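NAD-dependent aldehyde dehydrogenase (Sinorhizobium meliloti, PDB 3U4J) probably oxidises an aldehyde substrate using NAD or NADP as electron acceptor, as a member of the aldehyde dehydrogenase family. Local coordinates at residues L4-L17 with S328-T341. Numbering follows the deposited sequence.
Sequences LSNFIAPDSNDPRL and SRKVAFGDPLNERT. With CA (calcium ion), chain E.
N6 reaches V331 through its side-chain amide. ND2 donates to V331 O at 2.8 Å, the acceptor lying 18° out of the N6 amide plane. CG of N6 stands between its own backbone N and carbonyl carbon (chi1 56°), which places the amide at the edge of the F333 ring. Water 2 joins N6 OD1 to R329 O. CD1 of F7 lies over one face of the F333 ring, 3.7 Å from F333 CE1; the two rings meet obliquely, planes 53° apart. CD1 of I8 rests among A332 CB, T341 OG1 and R340 NH2.

Strands 7-8 and 333-334 form a two-stranded parallel sheet that ties the N-terminal arm to the segment following helix 317-330. I8 N donates to F333 O at 2.7 Å, and I8 O accepts from D335 N.

Farther along, D335 OD2 takes D11 N from above its carboxylate plane. R16 grips D14 side-on, NE to OD2 and NH2 to OD1, and NH2 also donates to L337 O at 3.0 Å. An alanine here would remove the guanidinium and would probably leave L337 O without this donor and the D14 carboxylate without its countercharge, keeping just the bond from the backbone N to OD2. L17 CD2 touches L337 CD1, while L17 O binds the calcium ion, which E50 also ligates.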
ATOM      1  N   LEU A   4      13.049 -53.148  -3.134  1.00 20.50           N
ATOM      2  CA  LEU A   4      12.392 -52.528  -1.997  1.00 18.81           C
ATOM      3  C   LEU A   4      10.904 -52.825  -2.051  1.00 18.10           C
ATOM      4  O   LEU A   4      10.276 -52.769  -3.114  1.00 17.34           O
ATOM      5  CB  LEU A   4      12.668 -51.017  -1.935  1.00 18.47           C
ATOM      6  CG  LEU A   4      14.162 -50.631  -1.915  1.00 18.32           C
ATOM      7  CD1 LEU A   4      14.360 -49.123  -1.997  1.00 15.53           C
ATOM      8  CD2 LEU A   4      14.851 -51.212  -0.656  1.00 18.35           C
ATOM      9  N   SER A   5      10.333 -53.156  -0.902  1.00 17.35           N
ATOM     10  CA  SER A   5       8.924 -53.520  -0.873  1.00 17.24           C
ATOM     11  C   SER A   5       8.003 -52.289  -0.940  1.00 17.01           C
ATOM     12  O   SER A   5       6.798 -52.443  -1.078  1.00 16.97           O
ATOM     13  CB  SER A   5       8.629 -54.350   0.361  1.00 16.42           C
ATOM     14  OG  SER A   5       8.920 -53.602   1.519  1.00 18.21           O
ATOM     15  N   ASN A   6       8.570 -51.083  -0.825  1.00 16.53           N
ATOM     16  CA  ASN A   6       7.798 -49.848  -1.011  1.00 15.79           C
ATOM     17  C   ASN A   6       7.810 -49.351  -2.468  1.00 16.04           C
ATOM     18  O   ASN A   6       7.174 -48.343  -2.782  1.00 15.33           O
ATOM     19  CB  ASN A   6       8.236 -48.747  -0.024  1.00 15.22           C
ATOM     20  CG  ASN A   6       9.727 -48.429  -0.094  1.00 15.40           C
ATOM     21  OD1 ASN A   6      10.557 -49.307  -0.302  1.00 13.79           O
ATOM     22  ND2 ASN A   6      10.070 -47.166   0.108  1.00 12.31           N
ATOM     23  N   PHE A   7       8.509 -50.083  -3.342  1.00 15.48           N
ATOM     24  CA  PHE A   7       8.560 -49.776  -4.761  1.00 15.54           C
ATOM     25  C   PHE A   7       7.298 -50.291  -5.448  1.00 16.02           C
ATOM     26  O   PHE A   7       6.951 -51.458  -5.283  1.00 15.48           O
ATOM     27  CB  PHE A   7       9.788 -50.414  -5.415  1.00 15.26           C
ATOM     28  CG  PHE A   7       9.905 -50.117  -6.885  1.00 15.70           C
ATOM     29  CD1 PHE A   7       9.966 -48.795  -7.339  1.00 14.30           C
ATOM     30  CD2 PHE A   7       9.916 -51.154  -7.829  1.00 16.28           C
ATOM     31  CE1 PHE A   7      10.065 -48.505  -8.702  1.00 14.58           C
ATOM     32  CE2 PHE A   7      10.023 -50.869  -9.204  1.00 16.15           C
ATOM     33  CZ  PHE A   7      10.093 -49.534  -9.637  1.00 15.36           C
ATOM     34  N   ILE A   8       6.609 -49.428  -6.206  1.00 15.57           N
ATOM     35  CA  ILE A   8       5.439 -49.850  -6.974  1.00 15.67           C
ATOM     36  C   ILE A   8       5.880 -49.999  -8.441  1.00 16.36           C
ATOM     37  O   ILE A   8       6.183 -49.004  -9.134  1.00 15.51           O
ATOM     38  CB  ILE A   8       4.250 -48.852  -6.831  1.00 15.57           C
ATOM     39  CG1 ILE A   8       3.788 -48.775  -5.366  1.00 16.93           C
ATOM     40  CG2 ILE A   8       3.084 -49.275  -7.697  1.00 15.76           C
ATOM     41  CD1 ILE A   8       2.697 -47.754  -5.117  1.00 17.56           C
ATOM     42  N   ALA A   9       5.967 -51.237  -8.910  1.00 16.95           N
ATOM     43  CA  ALA A   9       6.511 -51.466 -10.252  1.00 17.61           C
ATOM     44  C   ALA A   9       5.518 -50.902 -11.274  1.00 18.49           C
ATOM     45  O   ALA A   9       4.324 -51.061 -11.099  1.00 18.92           O
ATOM     46  CB  ALA A   9       6.766 -52.946 -10.490  1.00 17.91           C
ATOM     47  N   PRO A  10       6.016 -50.208 -12.316  1.00 19.58           N
ATOM     48  CA  PRO A  10       5.132 -49.714 -13.363  1.00 20.28           C
ATOM     49  C   PRO A  10       4.288 -50.856 -13.919  1.00 21.51           C
ATOM     50  O   PRO A  10       4.784 -51.969 -14.109  1.00 21.33           O
ATOM     51  CB  PRO A  10       6.086 -49.210 -14.451  1.00 20.11           C
ATOM     52  CG  PRO A  10       7.414 -49.133 -13.849  1.00 20.18           C
ATOM     53  CD  PRO A  10       7.430 -49.851 -12.545  1.00 19.01           C
ATOM     54  N   ASP A  11       3.016 -50.590 -14.155  1.00 22.25           N
ATOM     55  CA  ASP A  11       2.143 -51.577 -14.791  1.00 23.14           C
ATOM     56  C   ASP A  11       2.043 -51.220 -16.276  1.00 22.65           C
ATOM     57  O   ASP A  11       1.357 -50.267 -16.642  1.00 21.79           O
ATOM     58  CB  ASP A  11       0.764 -51.534 -14.123  1.00 23.41           C
ATOM     59  CG  ASP A  11      -0.218 -52.555 -14.708  1.00 26.84           C
ATOM     60  OD1 ASP A  11       0.075 -53.224 -15.718  1.00 27.67           O
ATOM     61  OD2 ASP A  11      -1.308 -52.677 -14.133  1.00 32.23           O
ATOM     62  N   SER A  12       2.734 -51.975 -17.123  1.00 22.29           N
ATOM     63  CA  SER A  12       2.704 -51.706 -18.565  1.00 23.74           C
ATOM     64  C   SER A  12       1.364 -52.061 -19.252  1.00 23.02           C
ATOM     65  O   SER A  12       1.153 -51.732 -20.428  1.00 23.62           O
ATOM     66  CB  SER A  12       3.874 -52.419 -19.261  1.00 24.65           C
ATOM     67  OG  SER A  12       3.692 -53.820 -19.186  1.00 26.35           O
ATOM     68  N   ASN A  13       0.458 -52.707 -18.527  1.00 22.39           N
ATOM     69  CA  ASN A  13      -0.894 -52.927 -19.031  1.00 22.44           C
ATOM     70  C   ASN A  13      -1.886 -51.792 -18.759  1.00 20.87           C
ATOM     71  O   ASN A  13      -3.057 -51.882 -19.135  1.00 21.01           O
ATOM     72  CB  ASN A  13      -1.468 -54.238 -18.502  1.00 23.76           C
ATOM     73  CG  ASN A  13      -0.782 -55.444 -19.090  1.00 26.99           C
ATOM     74  OD1 ASN A  13      -0.468 -55.483 -20.289  1.00 30.38           O
ATOM     75  ND2 ASN A  13      -0.524 -56.439 -18.244  1.00 28.88           N
ATOM     76  N   ASP A  14      -1.434 -50.731 -18.105  1.00 18.80           N
ATOM     77  CA  ASP A  14      -2.325 -49.609 -17.854  1.00 16.78           C
ATOM     78  C   ASP A  14      -2.764 -49.010 -19.199  1.00 15.50           C
ATOM     79  O   ASP A  14      -1.932 -48.558 -19.976  1.00 14.04           O
ATOM     80  CB  ASP A  14      -1.642 -48.546 -17.012  1.00 16.77           C
ATOM     81  CG  ASP A  14      -2.615 -47.531 -16.453  1.00 16.75           C
ATOM     82  OD1 ASP A  14      -2.559 -47.293 -15.232  1.00 17.93           O
ATOM     83  OD2 ASP A  14      -3.425 -46.963 -17.222  1.00 15.13           O
ATOM     84  N   PRO A  15      -4.081 -48.983 -19.453  1.00 14.77           N
ATOM     85  CA  PRO A  15      -4.624 -48.491 -20.733  1.00 15.12           C
ATOM     86  C   PRO A  15      -4.236 -47.036 -21.056  1.00 14.88           C
ATOM     87  O   PRO A  15      -4.203 -46.652 -22.234  1.00 15.13           O
ATOM     88  CB  PRO A  15      -6.144 -48.574 -20.521  1.00 15.37           C
ATOM     89  CG  PRO A  15      -6.315 -49.637 -19.401  1.00 16.67           C
ATOM     90  CD  PRO A  15      -5.145 -49.360 -18.499  1.00 14.57           C
ATOM     91  N   ARG A  16      -3.934 -46.234 -20.035  1.00 13.95           N
ATOM     92  CA  ARG A  16      -3.510 -44.844 -20.260  1.00 13.41           C
ATOM     93  C   ARG A  16      -2.174 -44.790 -21.011  1.00 13.22           C
ATOM     94  O   ARG A  16      -1.864 -43.788 -21.656  1.00 12.53           O
ATOM     95  CB  ARG A  16      -3.450 -44.053 -18.939  1.00 13.25           C
ATOM     96  CG  ARG A  16      -4.853 -43.861 -18.308  1.00 14.77           C
ATOM     97  CD  ARG A  16      -4.796 -43.417 -16.879  1.00 13.94           C
ATOM     98  NE  ARG A  16      -4.225 -44.429 -15.995  1.00 14.91           N
ATOM     99  CZ  ARG A  16      -4.055 -44.224 -14.694  1.00 15.40           C
ATOM    100  NH1 ARG A  16      -4.415 -43.051 -14.169  1.00 18.27           N
ATOM    101  NH2 ARG A  16      -3.558 -45.174 -13.922  1.00 14.94           N
ATOM    102  N   LEU A  17      -1.409 -45.879 -20.967  1.00 12.64           N
ATOM    103  CA  LEU A  17      -0.172 -45.929 -21.755  1.00 13.29           C
ATOM    104  C   LEU A  17      -0.423 -46.138 -23.268  1.00 13.19           C
ATOM    105  O   LEU A  17       0.502 -46.053 -24.075  1.00 13.10           O
ATOM    106  CB  LEU A  17       0.790 -46.973 -21.190  1.00 13.95           C
ATOM    107  CG  LEU A  17       1.233 -46.734 -19.746  1.00 14.74           C
ATOM    108  CD1 LEU A  17       1.993 -47.937 -19.235  1.00 14.65           C
ATOM    109  CD2 LEU A  17       2.102 -45.481 -19.662  1.00 13.74           C
ATOM    110  N   SER A 328      10.815 -43.290   5.615  1.00 13.52           N
ATOM    111  CA  SER A 328      11.501 -43.463   4.357  1.00 15.02           C
ATOM    112  C   SER A 328      11.448 -44.918   3.862  1.00 15.57           C
ATOM    113  O   SER A 328      11.419 -45.160   2.651  1.00 15.41           O
ATOM    114  CB  SER A 328      12.937 -42.907   4.427  1.00 14.63           C
ATOM    115  OG  SER A 328      12.929 -41.577   4.939  1.00 16.02           O
ATOM    116  N   ARG A 329      11.391 -45.866   4.802  1.00 15.87           N
ATOM    117  CA  ARG A 329      11.289 -47.306   4.461  1.00 17.21           C
ATOM    118  C   ARG A 329       9.906 -47.673   3.929  1.00 16.71           C
ATOM    119  O   ARG A 329       9.765 -48.675   3.221  1.00 17.00           O
ATOM    120  CB  ARG A 329      11.468 -48.174   5.714  1.00 17.42           C
ATOM    121  CG  ARG A 329      12.803 -48.189   6.307  1.00 19.74           C
ATOM    122  CD  ARG A 329      12.846 -49.314   7.338  1.00 22.21           C
ATOM    123  NE  ARG A 329      12.208 -48.970   8.602  1.00 22.69           N
ATOM    124  CZ  ARG A 329      12.881 -48.513   9.652  1.00 26.09           C
ATOM    125  NH1 ARG A 329      14.203 -48.346   9.589  1.00 27.82           N
ATOM    126  NH2 ARG A 329      12.243 -48.228  10.765  1.00 28.24           N
ATOM    127  N   LYS A 330       8.885 -46.923   4.341  1.00 15.91           N
ATOM    128  CA  LYS A 330       7.500 -47.273   4.034  1.00 16.88           C
ATOM    129  C   LYS A 330       6.940 -46.493   2.849  1.00 16.57           C
ATOM    130  O   LYS A 330       6.093 -47.004   2.125  1.00 17.25           O
ATOM    131  CB  LYS A 330       6.581 -47.015   5.233  1.00 16.98           C
ATOM    132  CG  LYS A 330       6.846 -47.876   6.472  1.00 21.75           C
ATOM    133  CD  LYS A 330       6.037 -47.294   7.644  1.00 25.66           C
ATOM    134  CE  LYS A 330       5.699 -48.322   8.693  1.00 32.11           C
ATOM    135  NZ  LYS A 330       6.794 -48.530   9.668  1.00 34.71           N
ATOM    136  N   VAL A 331       7.388 -45.253   2.670  1.00 15.73           N
ATOM    137  CA  VAL A 331       6.814 -44.372   1.641  1.00 15.16           C
ATOM    138  C   VAL A 331       6.817 -44.966   0.216  1.00 14.27           C
ATOM    139  O   VAL A 331       7.853 -45.435  -0.295  1.00 13.72           O
ATOM    140  CB  VAL A 331       7.455 -42.939   1.671  1.00 15.50           C
ATOM    141  CG1 VAL A 331       8.929 -42.959   1.271  1.00 15.44           C
ATOM    142  CG2 VAL A 331       6.652 -41.993   0.766  1.00 15.84           C
ATOM    143  N   ALA A 332       5.652 -44.933  -0.425  1.00 13.72           N
ATOM    144  CA  ALA A 332       5.479 -45.580  -1.732  1.00 14.12           C
ATOM    145  C   ALA A 332       6.087 -44.754  -2.864  1.00 14.03           C
ATOM    146  O   ALA A 332       5.785 -43.555  -3.024  1.00 14.02           O
ATOM    147  CB  ALA A 332       3.972 -45.898  -2.006  1.00 13.77           C
ATOM    148  N   PHE A 333       6.969 -45.393  -3.625  1.00 13.15           N
ATOM    149  CA  PHE A 333       7.601 -44.756  -4.781  1.00 13.02           C
ATOM    150  C   PHE A 333       7.550 -45.696  -5.971  1.00 13.16           C
ATOM    151  O   PHE A 333       7.459 -46.926  -5.795  1.00 13.26           O
ATOM    152  CB  PHE A 333       9.021 -44.257  -4.477  1.00 12.65           C
ATOM    153  CG  PHE A 333      10.069 -45.333  -4.439  1.00 13.49           C
ATOM    154  CD1 PHE A 333      11.058 -45.380  -5.425  1.00 13.34           C
ATOM    155  CD2 PHE A 333      10.091 -46.270  -3.411  1.00 13.04           C
ATOM    156  CE1 PHE A 333      12.047 -46.364  -5.399  1.00 13.75           C
ATOM    157  CE2 PHE A 333      11.061 -47.265  -3.374  1.00 13.00           C
ATOM    158  CZ  PHE A 333      12.049 -47.309  -4.368  1.00 15.70           C
ATOM    159  N   GLY A 334       7.566 -45.125  -7.170  1.00 13.00           N
ATOM    160  CA  GLY A 334       7.466 -45.928  -8.392  1.00 12.94           C
ATOM    161  C   GLY A 334       6.404 -45.432  -9.361  1.00 12.30           C
ATOM    162  O   GLY A 334       6.264 -44.234  -9.582  1.00 11.22           O
ATOM    163  N   ASP A 335       5.638 -46.375  -9.895  1.00 12.18           N
ATOM    164  CA  ASP A 335       4.678 -46.121 -10.955  1.00 12.72           C
ATOM    165  C   ASP A 335       3.901 -44.800 -10.777  1.00 11.92           C
ATOM    166  O   ASP A 335       3.006 -44.727  -9.932  1.00 11.83           O
ATOM    167  CB  ASP A 335       3.685 -47.284 -11.029  1.00 12.68           C
ATOM    168  CG  ASP A 335       2.785 -47.216 -12.277  1.00 14.79           C
ATOM    169  OD1 ASP A 335       2.885 -46.236 -13.066  1.00 11.61           O
ATOM    170  OD2 ASP A 335       1.970 -48.147 -12.460  1.00 16.69           O
ATOM    171  N   PRO A 336       4.231 -43.772 -11.586  1.00 11.31           N
ATOM    172  CA  PRO A 336       3.506 -42.499 -11.454  1.00 11.24           C
ATOM    173  C   PRO A 336       1.999 -42.601 -11.680  1.00 10.85           C
ATOM    174  O   PRO A 336       1.264 -41.737 -11.214  1.00 10.72           O
ATOM    175  CB  PRO A 336       4.174 -41.584 -12.483  1.00 10.62           C
ATOM    176  CG  PRO A 336       5.554 -42.204 -12.716  1.00 11.53           C
ATOM    177  CD  PRO A 336       5.320 -43.691 -12.579  1.00 11.25           C
ATOM    178  N   LEU A 337       1.531 -43.650 -12.359  1.00 10.79           N
ATOM    179  CA  LEU A 337       0.107 -43.789 -12.671  1.00 10.35           C
ATOM    180  C   LEU A 337      -0.671 -44.432 -11.541  1.00 11.09           C
ATOM    181  O   LEU A 337      -1.904 -44.464 -11.582  1.00 10.15           O
ATOM    182  CB  LEU A 337      -0.103 -44.605 -13.956  1.00 10.70           C
ATOM    183  CG  LEU A 337       0.425 -43.942 -15.231  1.00 10.48           C
ATOM    184  CD1 LEU A 337       0.086 -44.806 -16.449  1.00  8.00           C
ATOM    185  CD2 LEU A 337      -0.191 -42.536 -15.370  1.00 11.84           C
ATOM    186  N   ASN A 338       0.043 -44.957 -10.538  1.00 10.23           N
ATOM    187  CA  ASN A 338      -0.633 -45.546  -9.373  1.00 11.58           C
ATOM    188  C   ASN A 338      -1.028 -44.470  -8.365  1.00 11.12           C
ATOM    189  O   ASN A 338      -0.209 -43.635  -7.996  1.00 11.24           O
ATOM    190  CB  ASN A 338       0.266 -46.585  -8.706  1.00 10.52           C
ATOM    191  CG  ASN A 338      -0.509 -47.514  -7.803  1.00 13.40           C
ATOM    192  OD1 ASN A 338      -1.182 -47.067  -6.866  1.00 10.85           O
ATOM    193  ND2 ASN A 338      -0.412 -48.824  -8.071  1.00 12.22           N
ATOM    194  N   GLU A 339      -2.277 -44.501  -7.918  1.00 11.89           N
ATOM    195  CA  GLU A 339      -2.813 -43.494  -6.985  1.00 13.23           C
ATOM    196  C   GLU A 339      -2.124 -43.515  -5.614  1.00 13.65           C
ATOM    197  O   GLU A 339      -2.138 -42.516  -4.914  1.00 13.05           O
ATOM    198  CB  GLU A 339      -4.328 -43.688  -6.791  1.00 13.77           C
ATOM    199  CG  GLU A 339      -5.170 -43.375  -8.052  1.00 15.06           C
ATOM    200  CD  GLU A 339      -5.237 -41.885  -8.373  1.00 16.87           C
ATOM    201  OE1 GLU A 339      -4.998 -41.033  -7.468  1.00 18.17           O
ATOM    202  OE2 GLU A 339      -5.549 -41.556  -9.532  1.00 13.31           O
ATOM    203  N   ARG A 340      -1.523 -44.652  -5.253  1.00 13.89           N
ATOM    204  CA  ARG A 340      -0.818 -44.804  -3.969  1.00 14.49           C
ATOM    205  C   ARG A 340       0.589 -44.212  -3.986  1.00 14.14           C
ATOM    206  O   ARG A 340       1.166 -43.937  -2.935  1.00 14.33           O
ATOM    207  CB  ARG A 340      -0.741 -46.296  -3.558  1.00 14.65           C
ATOM    208  CG  ARG A 340      -2.104 -46.956  -3.344  1.00 19.03           C
ATOM    209  CD  ARG A 340      -2.045 -48.475  -2.932  1.00 25.79           C
ATOM    210  NE  ARG A 340      -0.742 -49.149  -3.096  1.00 30.23           N
ATOM    211  CZ  ARG A 340      -0.452 -50.078  -4.012  1.00 32.96           C
ATOM    212  NH1 ARG A 340      -1.349 -50.487  -4.915  1.00 36.11           N
ATOM    213  NH2 ARG A 340       0.757 -50.606  -4.032  1.00 33.79           N
ATOM    214  N   THR A 341       1.147 -44.003  -5.176  1.00 13.19           N
ATOM    215  CA  THR A 341       2.533 -43.535  -5.296  1.00 12.25           C
ATOM    216  C   THR A 341       2.709 -42.125  -4.723  1.00 12.10           C
ATOM    217  O   THR A 341       1.910 -41.224  -5.025  1.00 11.06           O
ATOM    218  CB  THR A 341       2.987 -43.574  -6.777  1.00 12.49           C
ATOM    219  OG1 THR A 341       2.872 -44.920  -7.259  1.00 12.61           O
ATOM    220  CG2 THR A 341       4.448 -43.113  -6.916  1.00 11.40           C
TER
HETATM  221 CA    CA E 601       2.213 -46.400 -25.723  1.00 15.82          CA
HETATM  222  O   HOH W   1      13.000 -46.630   0.832  1.00 12.10           O
HETATM  223  O   HOH W   2      11.612 -50.090   1.997  1.00 16.49           O
HETATM  224  O   HOH W   3       1.642 -47.992 -15.276  1.00 22.22           O
HETATM  225  O   HOH W   4       1.043 -48.581 -25.773  1.00 17.75           O
HETATM  226  O   HOH W   5       2.067 -44.020 -25.148  1.00 21.60           O
HETATM  227  O   HOH W   6       0.582 -46.156 -27.526  1.00 12.94           O